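Local coordinates for fatty acid biosynthesis transcriptional regulator (Streptococcus pneumoniae, PDB 6JBX), which probably acts as a DNA-binding repressor of the MarR family that, with acyl-ACP as co-repressor, represses the pneumococcal fatty acid synthesis pathway, at residues M46-D50 with I110-H114; I49-G53 with H100-T104. All coordinates share one frame; numbering follows the deposited sequence.

Contact 1 (M46-D50 with I110-H114)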
loop_
_atom_site.group_PDB
_atom_site.type_symbol
_atom_site.label_atom_id
_atom_site.label_comp_id
_atom_site.label_asym_id
_atom_site.label_seq_id
_atom_site.Cartn_x
_atom_site.Cartn_y
_atom_site.Cartn_z
ATOM N N MET A 46 -3.329 -5.170 12.292
ATOM C CA MET A 46 -3.112 -3.852 12.901
ATOM C C MET A 46 -4.186 -2.875 12.396
ATOM O O MET A 46 -4.659 -2.048 13.157
ATOM C CB MET A 46 -1.713 -3.332 12.591
ATOM C CG MET A 46 -1.304 -2.117 13.365
ATOM S SD MET A 46 -1.188 -2.293 15.168
ATOM C CE MET A 46 -2.555 -1.222 15.591
ATOM N N HIS A 47 -4.665 -3.040 11.164
ATOM C CA HIS A 47 -5.722 -2.131 10.698
ATOM C C HIS A 47 -7.018 -2.358 11.493
ATOM O O HIS A 47 -7.681 -1.406 11.833
ATOM C CB HIS A 47 -5.987 -2.268 9.191
ATOM C CG HIS A 47 -4.852 -1.785 8.357
ATOM N ND1 HIS A 47 -4.642 -2.271 7.084
ATOM C CD2 HIS A 47 -3.843 -0.923 8.632
ATOM C CE1 HIS A 47 -3.552 -1.710 6.596
ATOM N NE2 HIS A 47 -3.037 -0.881 7.536
ATOM N N THR A 48 -7.382 -3.615 11.736
ATOM C CA THR A 48 -8.560 -3.931 12.538
ATOM C C THR A 48 -8.377 -3.370 13.946
ATOM O O THR A 48 -9.260 -2.686 14.451
ATOM C CB THR A 48 -8.853 -5.428 12.544
ATOM O OG1 THR A 48 -9.015 -5.824 11.188
ATOM C CG2 THR A 48 -10.092 -5.783 13.334
ATOM N N ILE A 49 -7.198 -3.546 14.532
ATOM C CA ILE A 49 -6.962 -3.027 15.872
ATOM C C ILE A 49 -7.173 -1.505 15.885
ATOM O O ILE A 49 -7.722 -0.939 16.853
ATOM C CB ILE A 49 -5.575 -3.432 16.397
ATOM C CG1 ILE A 49 -5.524 -4.936 16.686
ATOM C CG2 ILE A 49 -5.178 -2.615 17.610
ATOM C CD1 ILE A 49 -4.200 -5.414 17.206
ATOM N N ASP A 50 -6.717 -0.855 14.836
ATOM C CA ASP A 50 -6.722 0.610 14.694
ATOM C C ASP A 50 -8.162 1.142 14.671
ATOM O O ASP A 50 -8.493 2.067 15.392
ATOM C CB ASP A 50 -5.990 0.990 13.399
ATOM C CG ASP A 50 -5.712 2.466 13.264
ATOM O OD1 ASP A 50 -5.242 3.062 14.262
ATOM O OD2 ASP A 50 -6.001 3.006 12.168
ATOM N N ILE A 110 -0.355 -2.163 21.707
ATOM C CA ILE A 110 0.171 -2.244 20.385
ATOM C C ILE A 110 -0.423 -1.106 19.518
ATOM O O ILE A 110 0.239 -0.625 18.596
ATOM C CB ILE A 110 -0.027 -3.642 19.770
ATOM C CG1 ILE A 110 0.804 -3.779 18.487
ATOM C CG2 ILE A 110 -1.496 -3.938 19.542
ATOM C CD1 ILE A 110 0.639 -5.081 17.737
ATOM N N HIS A 111 -1.657 -0.673 19.776
ATOM C CA HIS A 111 -2.250 0.435 19.025
ATOM C C HIS A 111 -1.352 1.674 19.136
ATOM O O HIS A 111 -1.051 2.324 18.149
ATOM C CB HIS A 111 -3.670 0.700 19.541
ATOM C CG HIS A 111 -4.386 1.808 18.848
ATOM N ND1 HIS A 111 -4.495 1.869 17.472
ATOM C CD2 HIS A 111 -5.011 2.898 19.338
ATOM C CE1 HIS A 111 -5.176 2.945 17.145
ATOM N NE2 HIS A 111 -5.508 3.588 18.266
ATOM N N ARG A 112 -0.949 1.988 20.343
ATOM C CA ARG A 112 -0.005 3.061 20.610
ATOM C C ARG A 112 1.263 2.930 19.745
ATOM O O ARG A 112 1.741 3.875 19.106
ATOM C CB ARG A 112 0.360 3.033 22.092
ATOM C CG ARG A 112 1.557 3.899 22.436
ATOM C CD ARG A 112 1.225 5.373 22.319
ATOM N NE ARG A 112 1.910 6.148 23.354
ATOM C CZ ARG A 112 2.999 6.893 23.160
ATOM N NH1 ARG A 112 3.531 6.975 21.950
ATOM N NH2 ARG A 112 3.518 7.580 24.173
ATOM N N LEU A 113 1.832 1.751 19.721
ATOM C CA LEU A 113 3.105 1.524 19.035
ATOM C C LEU A 113 2.975 1.809 17.532
ATOM O O LEU A 113 3.886 2.380 16.872
ATOM C CB LEU A 113 3.488 0.063 19.297
ATOM C CG LEU A 113 4.744 -0.436 18.601
ATOM C CD1 LEU A 113 5.977 0.198 19.232
ATOM C CD2 LEU A 113 4.808 -1.954 18.676
ATOM N N HIS A 114 1.833 1.413 16.980
ATOM C CA HIS A 114 1.549 1.629 15.535
ATOM C C HIS A 114 1.394 3.130 15.270
ATOM O O HIS A 114 1.568 3.543 14.106
ATOM C CB HIS A 114 0.308 0.834 15.106
ATOM C CG HIS A 114 0.128 0.753 13.628
ATOM N ND1 HIS A 114 1.171 0.457 12.772
ATOM C CD2 HIS A 114 -0.963 0.927 12.849
ATOM C CE1 HIS A 114 0.732 0.451 11.531
ATOM N NE2 HIS A 114 -0.575 0.737 11.551
#

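Contact 2 (I49-G53 with H100-T104)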
loop_
_atom_site.group_PDB
_atom_site.type_symbol
_atom_site.label_atom_id
_atom_site.label_comp_id
_atom_site.label_asym_id
_atom_site.label_seq_id
_atom_site.Cartn_x
_atom_site.Cartn_y
_atom_site.Cartn_z
ATOM N N ILE A 49 -7.198 -3.546 14.532
ATOM C CA ILE A 49 -6.962 -3.027 15.872
ATOM C C ILE A 49 -7.173 -1.505 15.885
ATOM O O ILE A 49 -7.722 -0.939 16.853
ATOM C CB ILE A 49 -5.575 -3.432 16.397
ATOM C CG1 ILE A 49 -5.524 -4.936 16.686
ATOM C CG2 ILE A 49 -5.178 -2.615 17.610
ATOM C CD1 ILE A 49 -4.200 -5.414 17.206
ATOM N N ASP A 50 -6.717 -0.855 14.836
ATOM C CA ASP A 50 -6.722 0.610 14.694
ATOM C C ASP A 50 -8.162 1.142 14.671
ATOM O O ASP A 50 -8.493 2.067 15.392
ATOM C CB ASP A 50 -5.990 0.990 13.399
ATOM C CG ASP A 50 -5.712 2.466 13.264
ATOM O OD1 ASP A 50 -5.242 3.062 14.262
ATOM O OD2 ASP A 50 -6.001 3.006 12.168
ATOM N N VAL A 51 -9.008 0.530 13.872
ATOM C CA VAL A 51 -10.406 0.919 13.822
ATOM C C VAL A 51 -11.017 0.810 15.233
ATOM O O VAL A 51 -11.679 1.742 15.704
ATOM C CB VAL A 51 -11.182 0.061 12.809
ATOM C CG1 VAL A 51 -12.679 0.296 12.912
ATOM C CG2 VAL A 51 -10.702 0.298 11.386
ATOM N N ILE A 52 -10.811 -0.325 15.910
ATOM C CA ILE A 52 -11.449 -0.552 17.209
ATOM C C ILE A 52 -10.888 0.451 18.223
ATOM O O ILE A 52 -11.618 0.975 19.053
ATOM C CB ILE A 52 -11.273 -2.013 17.667
ATOM C CG1 ILE A 52 -11.828 -2.989 16.632
ATOM C CG2 ILE A 52 -11.907 -2.244 19.044
ATOM C CD1 ILE A 52 -11.508 -4.445 16.904
ATOM N N GLY A 53 -9.600 0.750 18.154
ATOM C CA GLY A 53 -8.997 1.639 19.167
ATOM C C GLY A 53 -9.481 3.084 19.039
ATOM O O GLY A 53 -9.706 3.777 20.041
ATOM N N HIS A 100 -20.380 -5.472 20.289
ATOM C CA HIS A 100 -19.561 -4.292 20.496
ATOM C C HIS A 100 -18.117 -4.738 20.736
ATOM O O HIS A 100 -17.865 -5.656 21.521
ATOM C CB HIS A 100 -20.086 -3.463 21.679
ATOM C CG HIS A 100 -21.458 -2.902 21.476
ATOM N ND1 HIS A 100 -21.750 -1.985 20.476
ATOM C CD2 HIS A 100 -22.610 -3.106 22.146
ATOM C CE1 HIS A 100 -23.021 -1.655 20.536
ATOM N NE2 HIS A 100 -23.565 -2.322 21.561
ATOM N N LEU A 101 -17.178 -4.088 20.067
ATOM C CA LEU A 101 -15.768 -4.507 20.143
ATOM C C LEU A 101 -14.978 -3.461 20.920
ATOM O O LEU A 101 -15.196 -2.276 20.747
ATOM C CB LEU A 101 -15.184 -4.623 18.739
ATOM C CG LEU A 101 -15.932 -5.527 17.777
ATOM C CD1 LEU A 101 -15.487 -5.221 16.358
ATOM C CD2 LEU A 101 -15.723 -6.991 18.124
ATOM N N HIS A 102 -14.003 -3.905 21.685
ATOM C CA HIS A 102 -13.076 -2.954 22.326
ATOM C C HIS A 102 -11.724 -3.634 22.554
ATOM O O HIS A 102 -11.616 -4.905 22.593
ATOM C CB HIS A 102 -13.670 -2.386 23.620
ATOM C CG HIS A 102 -13.832 -3.386 24.717
ATOM N ND1 HIS A 102 -12.797 -3.715 25.580
ATOM C CD2 HIS A 102 -14.914 -4.078 25.136
ATOM C CE1 HIS A 102 -13.231 -4.589 26.470
ATOM N NE2 HIS A 102 -14.532 -4.825 26.225
ATOM N N LEU A 103 -10.707 -2.790 22.691
ATOM C CA LEU A 103 -9.351 -3.272 22.805
ATOM C C LEU A 103 -9.116 -3.734 24.239
ATOM O O LEU A 103 -9.493 -3.048 25.164
ATOM C CB LEU A 103 -8.344 -2.171 22.443
ATOM C CG LEU A 103 -8.321 -1.679 20.991
ATOM C CD1 LEU A 103 -7.099 -0.819 20.762
ATOM C CD2 LEU A 103 -8.344 -2.819 19.990
ATOM N N THR A 104 -8.404 -4.843 24.387
ATOM C CA THR A 104 -7.845 -5.225 25.674
ATOM C C THR A 104 -6.704 -4.246 26.002
ATOM O O THR A 104 -6.375 -3.351 25.218
ATOM C CB THR A 104 -7.330 -6.671 25.666
ATOM O OG1 THR A 104 -6.182 -6.810 24.812
ATOM C CG2 THR A 104 -8.395 -7.667 25.263
HETATM O O HOH W 1 -11.567 -0.126 21.983
#

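Contact 1 (M46-D50 with I110-H114)
Met-46, on helix 43-54 of the MarR-family winged helix-turn-helix domain, reaches across to His-114 and to the edge of the His-111 ring on the long helix 105-125. It exemplifies how an unbranched, flexible side chain fills the angle between two helices that cross steeply, here at -105° with their axes 10.0 Å apart. Its CB heads toward the partner helix, and CG, anti to the backbone N (chi1 -169°), lies over one face of the His-114 imidazole, modelled so closely that any CH-pi interaction is doubtful. The chain then bends, carrying Met-46 SD to 3.5 Å from His-114 CB, oblique to the ring; roughly at right angles to that direction, SD meets Ile-110 CG1 at 4.1 Å. A second bend sends Met-46 CE along the partner helix, 3.6 Å from His-114 CB and 3.8 Å from His-111 CA. One turn on, Ile-49 continues the apolar seam: its CD1 meets Ile-110 CG2 at 3.9 Å, the two side chains crossing at about a right angle. Asp-50 borders the His-111 ring, but its firm polar partner is Lys-54, which forms a salt bridge with OD2. Leu-33 of helix 11-34 touches both Met-46 and His-114, and His-118 sets its ring edge-to-face with that of His-114. At the Asp-50 end, Ile-49 CG2 lies 4.1 Å from His-111 CB.

Contact 2 (I49-G53 with H100-T104)
A single water ties Leu-103 N to Ile-52 O, accepting from the amide at 2.9 Å from Leu-103 N and donating to the carbonyl at 3.1 Å from Ile-52 O. It illustrates how a strand can be fastened to a helix lying across it without any direct hydrogen bond between the two, the axes here running at 101° to each other and 7.6 Å apart. Beside this bridge the packing is apolar. The CB of Ile-52 points to the strand; chi1 of -57° puts CG1 beside the backbone N and leaves CG2 anti to it, and CG2 presses on the strand backbone, 3.6 Å from His-102 CA and close to the carbonyl oxygen of Leu-101. The other branch of Ile-52 carries CD1 to Leu-101, where it meets CB and CD1. Leu-103 sends its two methyls to different places: CD2 fits between Ile-52 CG2 at 3.7 Å and the Ile-49 side chain and carbonyl oxygen, whereas CD1 rests on Gly-53 CA at 3.5 Å. With no side chain in the way at Gly-53, the leucine can lie directly against the helix backbone. Strand 99-103 pairs antiparallel with strand 87-91 to form the wing of the winged helix-turn-helix, so the contact seats the root of the wing on helix 43-54. Around it, Val-63 of helix 60-67 touches Leu-101, Val-58 in the preceding loop adjoins Ile-52, and Arg-108 and His-111 of helix 105-125 flank Leu-103.

Followed from the N terminus, the chain passes helix 11-34 and then enters helix 43-54, where both contacts start from overlapping segments. It then runs through helices 60-67 and 71-84 and along strand 87-91 before strand 99-103 returns to 49-53 and closes the loop of contact 2. Helix 105-125 follows directly, and its residues 110-114 come back to 46-50, closing the wider loop of contact 1. Contact 2 therefore lies within the span of contact 1, and their first segments share Ile-49 and Asp-50. The two meet where His-111 CB packs 3.9 Å from Leu-103 CD1. Together they join one helix of the DNA-binding domain to both the wing and the long helix.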